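Local coordinates for protein acetone carboxylase alpha subunit (Xanthobacter autotrophicus Py2, PDB 5M45) that is the alpha subunit of acetone carboxylase, a member of the hydantoinase B/oxoprolinase family that carries a manganese ion and works within a six-chain assembly, at residues E457-D470 against N620-R634. Sequence-based numbering, arbitrary orientation.
Sequences ECAANGTGATAVQD and NYMRGGPGFGDPLDR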
ATOM      1  N   GLU A 457      15.731 -18.446 -12.291  1.00 13.09           N
ATOM      2  CA  GLU A 457      16.560 -19.648 -12.450  1.00 13.34           C
ATOM      3  C   GLU A 457      15.898 -20.831 -11.716  1.00 13.35           C
ATOM      4  O   GLU A 457      16.039 -21.939 -12.196  1.00 13.59           O
ATOM      5  CB  GLU A 457      18.022 -19.434 -11.966  1.00 13.43           C
ATOM      6  CG  GLU A 457      18.863 -18.671 -12.989  1.00 13.68           C
ATOM      7  CD  GLU A 457      20.355 -18.620 -12.692  1.00 13.87           C
ATOM      8  OE1 GLU A 457      20.792 -18.622 -11.512  1.00 13.73           O
ATOM      9  OE2 GLU A 457      21.113 -18.575 -13.701  1.00 14.45           O
ATOM     10  N   CYS A 458      15.143 -20.592 -10.622  1.00 13.22           N
ATOM     11  CA  CYS A 458      14.480 -21.675  -9.897  1.00 13.37           C
ATOM     12  C   CYS A 458      13.085 -22.044 -10.464  1.00 13.22           C
ATOM     13  O   CYS A 458      12.255 -22.672  -9.763  1.00 13.23           O
ATOM     14  CB  CYS A 458      14.434 -21.433  -8.379  1.00 13.71           C
ATOM     15  SG  CYS A 458      13.736 -19.816  -7.916  1.00 14.11           S
ATOM     16  N   ALA A 459      12.854 -21.686 -11.732  1.00 12.78           N
ATOM     17  CA  ALA A 459      11.938 -22.392 -12.597  1.00 12.56           C
ATOM     18  C   ALA A 459      12.474 -23.733 -13.074  1.00 12.57           C
ATOM     19  O   ALA A 459      11.692 -24.528 -13.638  1.00 12.66           O
ATOM     20  CB  ALA A 459      11.543 -21.518 -13.824  1.00 12.51           C
ATOM     21  N   ALA A 460      13.783 -23.986 -12.879  1.00 12.60           N
ATOM     22  CA  ALA A 460      14.491 -25.132 -13.465  1.00 12.46           C
ATOM     23  C   ALA A 460      15.207 -25.929 -12.375  1.00 12.52           C
ATOM     24  O   ALA A 460      16.428 -25.885 -12.247  1.00 12.39           O
ATOM     25  CB  ALA A 460      15.469 -24.629 -14.519  1.00 12.57           C
ATOM     26  N   ASN A 461      14.420 -26.605 -11.535  1.00 12.67           N
ATOM     27  CA  ASN A 461      14.925 -27.450 -10.456  1.00 12.90           C
ATOM     28  C   ASN A 461      14.884 -28.926 -10.876  1.00 12.79           C
ATOM     29  O   ASN A 461      14.245 -29.282 -11.866  1.00 12.74           O
ATOM     30  CB  ASN A 461      14.060 -27.296  -9.208  1.00 13.21           C
ATOM     31  CG  ASN A 461      13.780 -25.862  -8.851  1.00 13.70           C
ATOM     32  OD1 ASN A 461      14.670 -25.128  -8.346  1.00 14.47           O
ATOM     33  ND2 ASN A 461      12.523 -25.414  -9.134  1.00 13.84           N
ATOM     34  N   GLY A 462      15.494 -29.793 -10.076  1.00 12.65           N
ATOM     35  CA  GLY A 462      15.414 -31.231 -10.320  1.00 12.84           C
ATOM     36  C   GLY A 462      13.999 -31.777 -10.130  1.00 12.91           C
ATOM     37  O   GLY A 462      13.203 -31.211  -9.361  1.00 12.88           O
ATOM     38  N   THR A 463      13.679 -32.851 -10.842  1.00 12.97           N
ATOM     39  CA  THR A 463      12.387 -33.553 -10.679  1.00 12.97           C
ATOM     40  C   THR A 463      12.576 -34.898  -9.959  1.00 12.84           C
ATOM     41  O   THR A 463      13.677 -35.473  -9.932  1.00 12.64           O
ATOM     42  CB  THR A 463      11.631 -33.762 -12.007  1.00 13.10           C
ATOM     43  OG1 THR A 463      12.294 -34.763 -12.801  1.00 13.81           O
ATOM     44  CG2 THR A 463      11.528 -32.496 -12.791  1.00 13.23           C
ATOM     45  N   GLY A 464      11.492 -35.373  -9.339  1.00 12.67           N
ATOM     46  CA  GLY A 464      11.503 -36.661  -8.668  1.00 12.60           C
ATOM     47  C   GLY A 464      11.807 -37.839  -9.599  1.00 12.51           C
ATOM     48  O   GLY A 464      11.362 -37.866 -10.745  1.00 12.09           O
ATOM     49  N   ALA A 465      12.571 -38.810  -9.098  1.00 12.55           N
ATOM     50  CA  ALA A 465      12.797 -40.083  -9.803  1.00 12.77           C
ATOM     51  C   ALA A 465      11.506 -40.882  -9.987  1.00 12.96           C
ATOM     52  O   ALA A 465      10.544 -40.739  -9.200  1.00 12.91           O
ATOM     53  CB  ALA A 465      13.808 -40.931  -9.055  1.00 12.89           C
ATOM     54  N   THR A 466      11.488 -41.732 -11.012  1.00 13.25           N
ATOM     55  CA  THR A 466      10.345 -42.627 -11.246  1.00 13.48           C
ATOM     56  C   THR A 466      10.699 -44.075 -10.860  1.00 13.84           C
ATOM     57  O   THR A 466      11.828 -44.358 -10.421  1.00 13.94           O
ATOM     58  CB  THR A 466       9.795 -42.509 -12.710  1.00 13.52           C
ATOM     59  OG1 THR A 466      10.505 -43.388 -13.617  1.00 13.71           O
ATOM     60  CG2 THR A 466       9.872 -41.042 -13.201  1.00 13.45           C
ATOM     61  N   ALA A 467       9.735 -44.991 -11.013  1.00 14.01           N
ATOM     62  CA  ALA A 467       9.974 -46.400 -10.757  1.00 14.46           C
ATOM     63  C   ALA A 467      10.756 -47.101 -11.896  1.00 15.18           C
ATOM     64  O   ALA A 467      11.132 -48.253 -11.758  1.00 15.03           O
ATOM     65  CB  ALA A 467       8.681 -47.124 -10.495  1.00 14.61           C
ATOM     66  N   VAL A 468      11.019 -46.353 -12.975  1.00 15.63           N
ATOM     67  CA  VAL A 468      11.633 -46.867 -14.212  1.00 16.49           C
ATOM     68  C   VAL A 468      12.942 -46.171 -14.612  1.00 16.45           C
ATOM     69  O   VAL A 468      13.745 -46.749 -15.325  1.00 16.62           O
ATOM     70  CB  VAL A 468      10.543 -46.694 -15.336  1.00 17.08           C
ATOM     71  CG1 VAL A 468      11.093 -46.852 -16.715  1.00 17.79           C
ATOM     72  CG2 VAL A 468       9.444 -47.733 -15.097  1.00 17.44           C
ATOM     73  N   GLN A 469      13.127 -44.908 -14.203  1.00 16.38           N
ATOM     74  CA  GLN A 469      14.290 -44.101 -14.612  1.00 16.75           C
ATOM     75  C   GLN A 469      14.552 -42.921 -13.672  1.00 16.00           C
ATOM     76  O   GLN A 469      13.671 -42.530 -12.857  1.00 15.64           O
ATOM     77  CB  GLN A 469      14.162 -43.637 -16.068  1.00 17.63           C
ATOM     78  CG  GLN A 469      13.010 -42.682 -16.386  1.00 18.58           C
ATOM     79  CD  GLN A 469      12.839 -42.409 -17.894  1.00 19.91           C
ATOM     80  OE1 GLN A 469      13.456 -43.064 -18.756  1.00 22.91           O
ATOM     81  NE2 GLN A 469      12.030 -41.471 -18.206  1.00 20.70           N
ATOM     82  N   ASP A 470      15.765 -42.360 -13.791  1.00 15.59           N
ATOM     83  CA  ASP A 470      16.184 -41.179 -13.044  1.00 15.40           C
ATOM     84  C   ASP A 470      15.289 -39.974 -13.298  1.00 15.08           C
ATOM     85  O   ASP A 470      14.706 -39.855 -14.380  1.00 14.94           O
ATOM     86  CB  ASP A 470      17.621 -40.769 -13.418  1.00 15.32           C
ATOM     87  CG  ASP A 470      18.656 -41.811 -12.970  1.00 15.60           C
ATOM     88  OD1 ASP A 470      18.340 -42.665 -12.093  1.00 15.59           O
ATOM     89  OD2 ASP A 470      19.785 -41.816 -13.528  1.00 15.70           O
ATOM     90  N   ASN A 620      23.850 -18.419  -6.284  1.00 12.49           N
ATOM     91  CA  ASN A 620      22.461 -18.866  -6.504  1.00 12.21           C
ATOM     92  C   ASN A 620      22.398 -20.387  -6.695  1.00 12.28           C
ATOM     93  O   ASN A 620      22.921 -20.922  -7.685  1.00 12.57           O
ATOM     94  CB  ASN A 620      21.841 -18.168  -7.740  1.00 12.22           C
ATOM     95  CG  ASN A 620      20.320 -18.043  -7.648  1.00 12.00           C
ATOM     96  OD1 ASN A 620      19.775 -17.962  -6.569  1.00 12.12           O
ATOM     97  ND2 ASN A 620      19.638 -18.031  -8.796  1.00 11.97           N
ATOM     98  N   TYR A 621      21.783 -21.092  -5.749  1.00 12.18           N
ATOM     99  CA  TYR A 621      21.753 -22.576  -5.721  1.00 12.20           C
ATOM    100  C   TYR A 621      20.296 -23.042  -5.868  1.00 12.09           C
ATOM    101  O   TYR A 621      19.445 -22.765  -4.995  1.00 11.84           O
ATOM    102  CB  TYR A 621      22.436 -23.072  -4.400  1.00 12.26           C
ATOM    103  CG  TYR A 621      22.117 -24.490  -3.875  1.00 12.29           C
ATOM    104  CD1 TYR A 621      21.716 -25.543  -4.714  1.00 12.35           C
ATOM    105  CD2 TYR A 621      22.275 -24.778  -2.509  1.00 12.42           C
ATOM    106  CE1 TYR A 621      21.423 -26.820  -4.202  1.00 12.39           C
ATOM    107  CE2 TYR A 621      22.001 -26.064  -1.994  1.00 12.56           C
ATOM    108  CZ  TYR A 621      21.557 -27.062  -2.843  1.00 12.58           C
ATOM    109  OH  TYR A 621      21.261 -28.301  -2.315  1.00 13.39           O
ATOM    110  N   MET A 622      20.024 -23.755  -6.964  1.00 12.26           N
ATOM    111  CA  MET A 622      18.696 -24.346  -7.230  1.00 12.35           C
ATOM    112  C   MET A 622      18.633 -25.810  -6.782  1.00 12.31           C
ATOM    113  O   MET A 622      19.553 -26.592  -7.055  1.00 12.33           O
ATOM    114  CB  MET A 622      18.342 -24.254  -8.730  1.00 12.57           C
ATOM    115  CG  MET A 622      17.725 -22.927  -9.153  1.00 12.57           C
ATOM    116  SD  MET A 622      18.606 -21.392  -8.744  1.00 13.03           S
ATOM    117  CE  MET A 622      20.096 -21.603  -9.709  1.00 13.19           C
ATOM    118  N   ARG A 623      17.541 -26.184  -6.127  1.00 12.17           N
ATOM    119  CA  ARG A 623      17.460 -27.520  -5.494  1.00 12.08           C
ATOM    120  C   ARG A 623      17.193 -28.694  -6.449  1.00 11.99           C
ATOM    121  O   ARG A 623      16.610 -28.538  -7.531  1.00 11.98           O
ATOM    122  CB  ARG A 623      16.351 -27.548  -4.424  1.00 12.14           C
ATOM    123  CG  ARG A 623      16.277 -26.382  -3.428  1.00 12.11           C
ATOM    124  CD  ARG A 623      17.561 -26.149  -2.644  1.00 12.35           C
ATOM    125  NE  ARG A 623      17.335 -25.129  -1.592  1.00 12.31           N
ATOM    126  CZ  ARG A 623      17.919 -23.935  -1.495  1.00 12.27           C
ATOM    127  NH1 ARG A 623      18.839 -23.501  -2.350  1.00 12.59           N
ATOM    128  NH2 ARG A 623      17.594 -23.151  -0.473  1.00 12.38           N
ATOM    129  N   GLY A 624      17.611 -29.867  -6.002  1.00 11.85           N
ATOM    130  CA  GLY A 624      17.307 -31.127  -6.650  1.00 11.75           C
ATOM    131  C   GLY A 624      15.974 -31.714  -6.195  1.00 11.51           C
ATOM    132  O   GLY A 624      15.279 -31.163  -5.322  1.00 11.41           O
ATOM    133  N   GLY A 625      15.619 -32.824  -6.838  1.00 11.53           N
ATOM    134  CA  GLY A 625      14.417 -33.609  -6.530  1.00 11.38           C
ATOM    135  C   GLY A 625      14.733 -34.953  -5.837  1.00 11.39           C
ATOM    136  O   GLY A 625      15.880 -35.385  -5.856  1.00 11.29           O
ATOM    137  N   PRO A 626      13.709 -35.588  -5.233  1.00 11.23           N
ATOM    138  CA  PRO A 626      13.858 -36.830  -4.462  1.00 11.39           C
ATOM    139  C   PRO A 626      14.102 -38.124  -5.265  1.00 11.38           C
ATOM    140  O   PRO A 626      13.715 -38.243  -6.436  1.00 11.22           O
ATOM    141  CB  PRO A 626      12.533 -36.917  -3.707  1.00 11.32           C
ATOM    142  CG  PRO A 626      11.530 -36.257  -4.630  1.00 11.32           C
ATOM    143  CD  PRO A 626      12.311 -35.105  -5.243  1.00 11.20           C
ATOM    144  N   GLY A 627      14.738 -39.089  -4.607  1.00 11.55           N
ATOM    145  CA  GLY A 627      15.097 -40.375  -5.228  1.00 11.77           C
ATOM    146  C   GLY A 627      14.012 -41.467  -5.067  1.00 11.89           C
ATOM    147  O   GLY A 627      13.022 -41.277  -4.313  1.00 11.81           O
ATOM    148  N   PHE A 628      14.219 -42.591  -5.786  1.00 12.08           N
ATOM    149  CA  PHE A 628      13.371 -43.771  -5.768  1.00 12.16           C
ATOM    150  C   PHE A 628      14.153 -45.076  -5.560  1.00 12.42           C
ATOM    151  O   PHE A 628      15.116 -45.360  -6.289  1.00 12.44           O
ATOM    152  CB  PHE A 628      12.599 -43.920  -7.104  1.00 12.22           C
ATOM    153  CG  PHE A 628      11.663 -45.109  -7.114  1.00 12.32           C
ATOM    154  CD1 PHE A 628      12.118 -46.371  -7.465  1.00 12.61           C
ATOM    155  CD2 PHE A 628      10.357 -44.965  -6.717  1.00 12.31           C
ATOM    156  CE1 PHE A 628      11.270 -47.488  -7.402  1.00 12.76           C
ATOM    157  CE2 PHE A 628       9.491 -46.087  -6.677  1.00 12.45           C
ATOM    158  CZ  PHE A 628       9.951 -47.324  -7.017  1.00 12.61           C
ATOM    159  N   GLY A 629      13.676 -45.905  -4.626  1.00 12.48           N
ATOM    160  CA  GLY A 629      14.252 -47.244  -4.385  1.00 12.61           C
ATOM    161  C   GLY A 629      15.551 -47.277  -3.588  1.00 12.71           C
ATOM    162  O   GLY A 629      16.210 -46.259  -3.407  1.00 12.26           O
ATOM    163  N   ASP A 630      15.942 -48.475  -3.169  1.00 13.10           N
ATOM    164  CA  ASP A 630      17.184 -48.685  -2.415  1.00 13.34           C
ATOM    165  C   ASP A 630      18.407 -48.360  -3.280  1.00 13.74           C
ATOM    166  O   ASP A 630      18.591 -48.989  -4.308  1.00 13.99           O
ATOM    167  CB  ASP A 630      17.247 -50.163  -1.949  1.00 13.50           C
ATOM    168  CG  ASP A 630      18.401 -50.462  -0.957  1.00 13.53           C
ATOM    169  OD1 ASP A 630      19.325 -49.641  -0.802  1.00 13.19           O
ATOM    170  OD2 ASP A 630      18.358 -51.562  -0.329  1.00 13.69           O
ATOM    171  N   PRO A 631      19.280 -47.422  -2.839  1.00 14.19           N
ATOM    172  CA  PRO A 631      20.497 -47.119  -3.626  1.00 14.42           C
ATOM    173  C   PRO A 631      21.396 -48.315  -3.857  1.00 15.02           C
ATOM    174  O   PRO A 631      22.166 -48.332  -4.813  1.00 14.92           O
ATOM    175  CB  PRO A 631      21.253 -46.122  -2.728  1.00 14.34           C
ATOM    176  CG  PRO A 631      20.202 -45.487  -1.896  1.00 14.07           C
ATOM    177  CD  PRO A 631      19.176 -46.553  -1.651  1.00 14.08           C
ATOM    178  N   LEU A 632      21.306 -49.323  -2.983  1.00 15.69           N
ATOM    179  CA  LEU A 632      22.098 -50.548  -3.172  1.00 16.44           C
ATOM    180  C   LEU A 632      21.683 -51.386  -4.402  1.00 16.73           C
ATOM    181  O   LEU A 632      22.409 -52.303  -4.812  1.00 16.55           O
ATOM    182  CB  LEU A 632      22.044 -51.419  -1.882  1.00 16.90           C
ATOM    183  CG  LEU A 632      23.401 -51.902  -1.378  1.00 17.53           C
ATOM    184  CD1 LEU A 632      24.225 -50.733  -0.877  1.00 17.62           C
ATOM    185  CD2 LEU A 632      23.169 -52.882  -0.243  1.00 17.83           C
ATOM    186  N   ASP A 633      20.513 -51.083  -4.971  1.00 17.18           N
ATOM    187  CA  ASP A 633      20.059 -51.692  -6.205  1.00 17.87           C
ATOM    188  C   ASP A 633      20.349 -50.870  -7.463  1.00 17.80           C
ATOM    189  O   ASP A 633      20.003 -51.315  -8.556  1.00 17.49           O
ATOM    190  CB  ASP A 633      18.576 -52.027  -6.107  1.00 18.54           C
ATOM    191  CG  ASP A 633      18.318 -53.176  -5.062  1.00 19.60           C
ATOM    192  OD1 ASP A 633      19.161 -54.067  -4.958  1.00 20.67           O
ATOM    193  OD2 ASP A 633      17.335 -53.179  -4.285  1.00 20.82           O
ATOM    194  N   ARG A 634      20.990 -49.696  -7.343  1.00 17.74           N
ATOM    195  CA  ARG A 634      21.300 -48.905  -8.527  1.00 17.84           C
ATOM    196  C   ARG A 634      22.303 -49.655  -9.405  1.00 18.79           C
ATOM    197  O   ARG A 634      23.193 -50.310  -8.888  1.00 18.66           O
ATOM    198  CB  ARG A 634      21.868 -47.536  -8.173  1.00 17.12           C
ATOM    199  CG  ARG A 634      22.148 -46.619  -9.379  1.00 16.74           C
ATOM    200  CD  ARG A 634      22.165 -45.185  -8.929  1.00 16.11           C
ATOM    201  NE  ARG A 634      22.442 -44.160  -9.924  1.00 15.97           N
ATOM    202  CZ  ARG A 634      21.567 -43.737 -10.863  1.00 15.67           C
ATOM    203  NH1 ARG A 634      20.387 -44.328 -11.018  1.00 15.62           N
ATOM    204  NH2 ARG A 634      21.899 -42.745 -11.695  1.00 15.55           N
TER
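Gly462 and Gly624 bring the two extended segments together, their CA atoms 4.1 Å apart, and the segments run side by side in the same direction, linked by hydrogen bonds from Gly462 N to Arg623 O and from Ala465 N to Pro626 O. Glycine suits positions 462 and 625 because a CB on either would press into the facing backbone. Asn620 ND2 gives a straight hydrogen bond (166°) to Glu457 OE1, 3.0 Å away, on the lone pair turned from the other oxygen; amide and carboxylate are nearly coplanar, and Asn437 ND2 holds Asn620 OD1. Glu457 OE1 also takes Ser522 and Arg524, while OE2 meets Arg502, so arginines probably keep this buried glutamate ionised. Met622, flexible enough to bend at chi2 and chi3, lays CG against Cys458 CA (3.6 Å) and its methyl against Glu457 CB. The contact joins the loop after strand 450-454 to the end of strand 617-621 and the loop that follows; the side chain of Cys458 lies about 11 Å from the bound manganese ion. Phe628 has CG anti to its own N (chi1 -178°), which turns one ring face to Ala467, whose CA makes a CH-pi contact 3.8 Å from the ring centroid. Arg634, extended from CG to NE, forms an end-on, two-nitrogen salt bridge with Asp470, NH1 to OD1 (2.8 Å) and NH2 to OD2 (2.9 Å), planes 43° apart; NH2 also pairs with Asp642.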